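Local atomic coordinates of transcription termination factor NusA (Planctomyces limnophilus, PDB entry 4MTN), a protein that probably takes part in both transcription termination and antitermination, binding the core of RNA polymerase and the nascent RNA. Residues H51-R54 and T55-Q58; S367-Q370 and E371-D374. All blocks are in the same frame, centred on the assembly; numbering follows the deposited sequence.

Contact 1: residues H51-R54 and T55-Q58; sequences HIDR and TSGQ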
ATOM      1  N   HIS A  51     -18.417 -34.697  13.318  1.00 79.25           N
ATOM      2  CA  HIS A  51     -17.395 -34.451  14.324  1.00 79.80           C
ATOM      3  C   HIS A  51     -16.621 -35.724  14.641  1.00 75.06           C
ATOM      4  O   HIS A  51     -17.205 -36.792  14.810  1.00 74.41           O
ATOM      5  CB  HIS A  51     -18.016 -33.891  15.604  1.00 86.11           C
ATOM      6  CG  HIS A  51     -17.073 -33.858  16.766  1.00 92.50           C
ATOM      7  ND1 HIS A  51     -15.938 -33.076  16.782  1.00 93.85           N
ATOM      8  CD2 HIS A  51     -17.092 -34.517  17.949  1.00 98.32           C
ATOM      9  CE1 HIS A  51     -15.301 -33.252  17.926  1.00 97.56           C
ATOM     10  NE2 HIS A  51     -15.980 -34.121  18.652  1.00100.54           N
ATOM     11  N   ILE A  52     -15.302 -35.603  14.716  1.00 73.21           N
ATOM     12  CA  ILE A  52     -14.460 -36.728  15.096  1.00 73.16           C
ATOM     13  C   ILE A  52     -13.853 -36.484  16.468  1.00 76.45           C
ATOM     14  O   ILE A  52     -13.164 -35.488  16.678  1.00 78.04           O
ATOM     15  CB  ILE A  52     -13.334 -36.968  14.077  1.00 72.61           C
ATOM     16  CG1 ILE A  52     -13.920 -37.248  12.692  1.00 68.20           C
ATOM     17  CG2 ILE A  52     -12.447 -38.118  14.527  1.00 74.75           C
ATOM     18  CD1 ILE A  52     -12.876 -37.404  11.612  1.00 67.25           C
ATOM     19  N   ASP A  53     -14.125 -37.390  17.402  1.00 82.04           N
ATOM     20  CA  ASP A  53     -13.542 -37.306  18.735  1.00 88.11           C
ATOM     21  C   ASP A  53     -12.026 -37.400  18.619  1.00 88.51           C
ATOM     22  O   ASP A  53     -11.501 -38.319  17.996  1.00 91.00           O
ATOM     23  CB  ASP A  53     -14.091 -38.413  19.639  1.00 97.16           C
ATOM     24  CG  ASP A  53     -13.856 -38.139  21.115  1.00108.92           C
ATOM     25  OD1 ASP A  53     -12.849 -37.484  21.457  1.00111.31           O
ATOM     26  OD2 ASP A  53     -14.683 -38.584  21.939  1.00116.90           O
ATOM     27  N   ARG A  54     -11.326 -36.440  19.213  1.00 88.85           N
ATOM     28  CA  ARG A  54      -9.879 -36.351  19.066  1.00 89.40           C
ATOM     29  C   ARG A  54      -9.153 -37.517  19.736  1.00 95.58           C
ATOM     30  O   ARG A  54      -8.208 -38.070  19.176  1.00 96.80           O
ATOM     31  CB  ARG A  54      -9.372 -35.022  19.630  1.00 87.31           C
ATOM     32  CG  ARG A  54      -9.871 -33.801  18.868  1.00 80.99           C
ATOM     33  CD  ARG A  54      -9.500 -33.885  17.395  1.00 74.52           C
ATOM     34  NE  ARG A  54      -9.929 -32.709  16.643  1.00 69.93           N
ATOM     35  CZ  ARG A  54     -11.052 -32.641  15.935  1.00 64.79           C
ATOM     36  NH1 ARG A  54     -11.867 -33.685  15.878  1.00 64.38           N
ATOM     37  NH2 ARG A  54     -11.360 -31.530  15.281  1.00 60.78           N
ATOM     38  N   THR A  55      -9.593 -37.885  20.935  1.00100.70           N
ATOM     39  CA  THR A  55      -8.954 -38.968  21.675  1.00107.72           C
ATOM     40  C   THR A  55      -9.240 -40.348  21.080  1.00111.38           C
ATOM     41  O   THR A  55      -8.316 -41.097  20.767  1.00115.09           O
ATOM     42  CB  THR A  55      -9.395 -38.968  23.152  1.00110.51           C
ATOM     43  OG1 THR A  55     -10.822 -39.083  23.226  1.00109.71           O
ATOM     44  CG2 THR A  55      -8.957 -37.684  23.837  1.00110.31           C
ATOM     45  N   SER A  56     -10.519 -40.678  20.927  1.00111.76           N
ATOM     46  CA  SER A  56     -10.917 -42.003  20.454  1.00115.22           C
ATOM     47  C   SER A  56     -10.834 -42.150  18.935  1.00111.54           C
ATOM     48  O   SER A  56     -10.378 -43.174  18.430  1.00114.26           O
ATOM     49  CB  SER A  56     -12.333 -42.330  20.931  1.00118.13           C
ATOM     50  OG  SER A  56     -13.246 -41.313  20.560  1.00117.11           O
ATOM     51  N   GLY A  57     -11.284 -41.131  18.210  1.00107.83           N
ATOM     52  CA  GLY A  57     -11.225 -41.153  16.759  1.00104.29           C
ATOM     53  C   GLY A  57     -12.526 -41.551  16.087  1.00102.01           C
ATOM     54  O   GLY A  57     -12.593 -41.638  14.862  1.00100.56           O
ATOM     55  N   GLN A  58     -13.561 -41.796  16.884  1.00102.40           N
ATOM     56  CA  GLN A  58     -14.851 -42.226  16.348  1.00100.38           C
ATOM     57  C   GLN A  58     -15.639 -41.058  15.753  1.00 92.74           C
ATOM     58  O   GLN A  58     -15.946 -40.088  16.448  1.00 91.34           O
ATOM     59  CB  GLN A  58     -15.674 -42.928  17.432  1.00109.43           C
ATOM     60  CG  GLN A  58     -15.742 -42.186  18.757  1.00117.72           C
ATOM     61  CD  GLN A  58     -16.450 -42.982  19.837  1.00127.05           C
ATOM     62  OE1 GLN A  58     -16.821 -44.137  19.629  1.00130.21           O
ATOM     63  NE2 GLN A  58     -16.638 -42.366  20.999  1.00131.24           N
TER

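Contact 2: residues S367-Q370 and E371-D374; sequences SLTQ and EQAD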
ATOM      1  N   SER A 367     -21.672  32.561 -11.157  1.00 82.07           N
ATOM      2  CA  SER A 367     -23.126  32.587 -11.304  1.00 81.00           C
ATOM      3  C   SER A 367     -23.542  31.962 -12.632  1.00 81.29           C
ATOM      4  O   SER A 367     -24.300  32.555 -13.399  1.00 83.67           O
ATOM      5  CB  SER A 367     -23.659  34.018 -11.197  1.00 83.08           C
ATOM      6  OG  SER A 367     -23.324  34.595  -9.948  1.00 83.06           O
ATOM      7  N   LEU A 368     -23.036  30.761 -12.891  1.00 79.66           N
ATOM      8  CA  LEU A 368     -23.225  30.107 -14.180  1.00 76.02           C
ATOM      9  C   LEU A 368     -24.125  28.882 -14.079  1.00 74.05           C
ATOM     10  O   LEU A 368     -24.190  28.229 -13.038  1.00 74.08           O
ATOM     11  CB  LEU A 368     -21.873  29.703 -14.772  1.00 72.44           C
ATOM     12  CG  LEU A 368     -20.839  30.819 -14.929  1.00 71.26           C
ATOM     13  CD1 LEU A 368     -19.490  30.238 -15.316  1.00 70.19           C
ATOM     14  CD2 LEU A 368     -21.300  31.841 -15.956  1.00 70.90           C
ATOM     15  N   THR A 369     -24.818  28.577 -15.170  1.00 72.61           N
ATOM     16  CA  THR A 369     -25.670  27.397 -15.235  1.00 70.75           C
ATOM     17  C   THR A 369     -24.831  26.132 -15.382  1.00 71.36           C
ATOM     18  O   THR A 369     -23.603  26.195 -15.438  1.00 68.94           O
ATOM     19  CB  THR A 369     -26.663  27.484 -16.406  1.00 66.57           C
ATOM     20  OG1 THR A 369     -25.941  27.568 -17.640  1.00 64.71           O
ATOM     21  CG2 THR A 369     -27.552  28.709 -16.262  1.00 64.63           C
ATOM     22  N   GLN A 370     -25.500  24.986 -15.444  1.00 77.44           N
ATOM     23  CA  GLN A 370     -24.812  23.711 -15.604  1.00 82.20           C
ATOM     24  C   GLN A 370     -24.151  23.623 -16.975  1.00 85.78           C
ATOM     25  O   GLN A 370     -23.041  23.110 -17.108  1.00 84.54           O
ATOM     26  CB  GLN A 370     -25.785  22.544 -15.412  1.00 85.89           C
ATOM     27  CG  GLN A 370     -25.122  21.175 -15.433  1.00 86.88           C
ATOM     28  CD  GLN A 370     -24.264  20.923 -14.206  1.00 89.38           C
ATOM     29  OE1 GLN A 370     -24.594  21.360 -13.103  1.00 90.89           O
ATOM     30  NE2 GLN A 370     -23.154  20.217 -14.394  1.00 87.86           N
ATOM     31  N   GLU A 371     -24.842  24.131 -17.991  1.00 90.25           N
ATOM     32  CA  GLU A 371     -24.338  24.096 -19.358  1.00 88.47           C
ATOM     33  C   GLU A 371     -23.128  25.009 -19.529  1.00 82.00           C
ATOM     34  O   GLU A 371     -22.133  24.624 -20.142  1.00 81.75           O
ATOM     35  CB  GLU A 371     -25.438  24.492 -20.349  1.00 93.96           C
ATOM     36  CG  GLU A 371     -26.712  23.666 -20.242  1.00101.02           C
ATOM     37  CD  GLU A 371     -27.674  24.203 -19.200  1.00107.29           C
ATOM     38  OE1 GLU A 371     -27.726  25.438 -19.018  1.00109.93           O
ATOM     39  OE2 GLU A 371     -28.376  23.391 -18.561  1.00112.13           O
ATOM     40  N   GLN A 372     -23.222  26.218 -18.983  1.00 77.13           N
ATOM     41  CA  GLN A 372     -22.140  27.194 -19.077  1.00 72.42           C
ATOM     42  C   GLN A 372     -20.875  26.699 -18.386  1.00 71.01           C
ATOM     43  O   GLN A 372     -19.763  26.976 -18.837  1.00 71.38           O
ATOM     44  CB  GLN A 372     -22.572  28.530 -18.471  1.00 70.84           C
ATOM     45  CG  GLN A 372     -23.624  29.272 -19.278  1.00 68.96           C
ATOM     46  CD  GLN A 372     -24.084  30.547 -18.600  1.00 71.21           C
ATOM     47  OE1 GLN A 372     -24.170  30.615 -17.374  1.00 71.49           O
ATOM     48  NE2 GLN A 372     -24.377  31.568 -19.397  1.00 72.89           N
ATOM     49  N   ALA A 373     -21.049  25.967 -17.291  1.00 68.56           N
ATOM     50  CA  ALA A 373     -19.919  25.437 -16.537  1.00 67.68           C
ATOM     51  C   ALA A 373     -19.192  24.348 -17.319  1.00 63.62           C
ATOM     52  O   ALA A 373     -17.963  24.325 -17.369  1.00 62.12           O
ATOM     53  CB  ALA A 373     -20.385  24.900 -15.192  1.00 68.40           C
ATOM     54  N   ASP A 374     -19.962  23.451 -17.929  1.00 63.04           N
ATOM     55  CA  ASP A 374     -19.398  22.338 -18.686  1.00 61.76           C
ATOM     56  C   ASP A 374     -18.631  22.830 -19.909  1.00 57.64           C
ATOM     57  O   ASP A 374     -17.566  22.307 -20.235  1.00 54.05           O
ATOM     58  CB  ASP A 374     -20.500  21.369 -19.115  1.00 68.97           C
ATOM     59  CG  ASP A 374     -21.237  20.763 -17.936  1.00 77.51           C
ATOM     60  OD1 ASP A 374     -20.626  20.630 -16.853  1.00 77.91           O
ATOM     61  OD2 ASP A 374     -22.427  20.419 -18.092  1.00 81.82           O
TER

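Contact 1: residues H51-R54 and T55-Q58
Asp53 meets Thr55, Ser56, Gly57 and Gln58 around the turn of a beta hairpin in the NusA N-terminal domain. The hairpin joins strand 48-52 to the antiparallel strand 59-63. The side chain of Asp53 leaves the backbone toward the turn. CB lies 3.2 Å from Ser56 OG and also faces the side chain of Gln58. CG is anti to the backbone N (chi1 -163°), which turns OD1 toward Thr55. There OD1 accepts from Thr55 OG1 at 3.1 Å. This hydroxyl comes from above the carboxylate plane, about 55° out of it. A second, weak bond runs from Thr55 N to Asp53 OD1 at 3.3 Å, the geometry of an Asx turn. Two donors of one residue thus hold the same oxygen. Ser56 OG sits over the same face of the carboxylate as Thr55 OG1, but its angle to OD2 is poor for a hydrogen bond.

The backbone closes the turn with two further weak bonds. Gly57 N reaches Asp53 O at 2.8 Å, with a bent N-H angle of 125°. Asp53 N reaches Gln58 O at 3.4 Å. Gly57 adopts left-handed backbone angles, in which the chain turns back toward strand 59-63.

Arg54, also in the turn, sends its guanidinium out to helix 23-42. It forms salt bridges there with Glu24 and Glu31, which ties the hairpin to that helix. Ile52 packs on Phe27 and Val30 of the same helix. Its CG2 branch also faces the turn, where it touches the carbonyl oxygen Gly57 O at 3.5 Å.

Contact 2: residues S367-Q370 and E371-D374
Thr369, the N-cap of helix 370-399, meets Gln372 three residues on, just after Ser367 with its positive phi has ended the run of helix 359-366. Thr369 and Gln372 form a capping box. Gln372 N gives a weak bond of 3.3 Å to Thr369 OG1. In return, Gln372 OE1 accepts from Thr369 N at 3.1 Å, and this bond is nearly straight (N-H angle 165°). The donor lies somewhat out of the amide carbonyl plane. Gln372 OE1 also lies against Leu368, 3.4 Å from its CD2, and the two side chains cross at about a right angle.

The cap hydroxyl has a second role. Thr369 OG1 donates to Glu371 OE1 at 3.1 Å, from above the carboxylate plane. The bend of the Glu371 chain at chi2 (86°) brings OE1 back to the hydroxyl of Thr369. A negative group at the start of a helix is probably favoured by the helix dipole.

Two backbone bonds begin the helix proper: Ala373 N to Thr369 O and Asp374 N to Gln370 O, each 3.2 Å. Gln370 and Asp374 stand one turn apart. Gln370 NE2 lies 3.6 Å from Asp374 OD1, with the amide and carboxylate planes 56° apart.

The contact lies in the helix-hairpin-helix region, mostly at the surface. It links helix 359-366 to the long helix 370-399, and Gln370 and Ala373 both touch Met363 on the preceding helix.

Both contacts are local, each within eight consecutive residues, but they belong to distant parts of an elongated chain. Their centres are 74 Å apart, and their nearest atoms are about 61 Å apart. They do not touch. They lie on opposite sides of the chain's centre, with their own centres about 44 Å and 39 Å from it. Residues 51-58 belong to the NusA N-terminal domain and residues 367-374 to the helix-hairpin-helix domain, with the S1 and KH domains between them in sequence. Contact 1 reverses the chain between two strands, whereas contact 2 starts a helix. In each, a threonine hydroxyl donates to a nearby carboxylate.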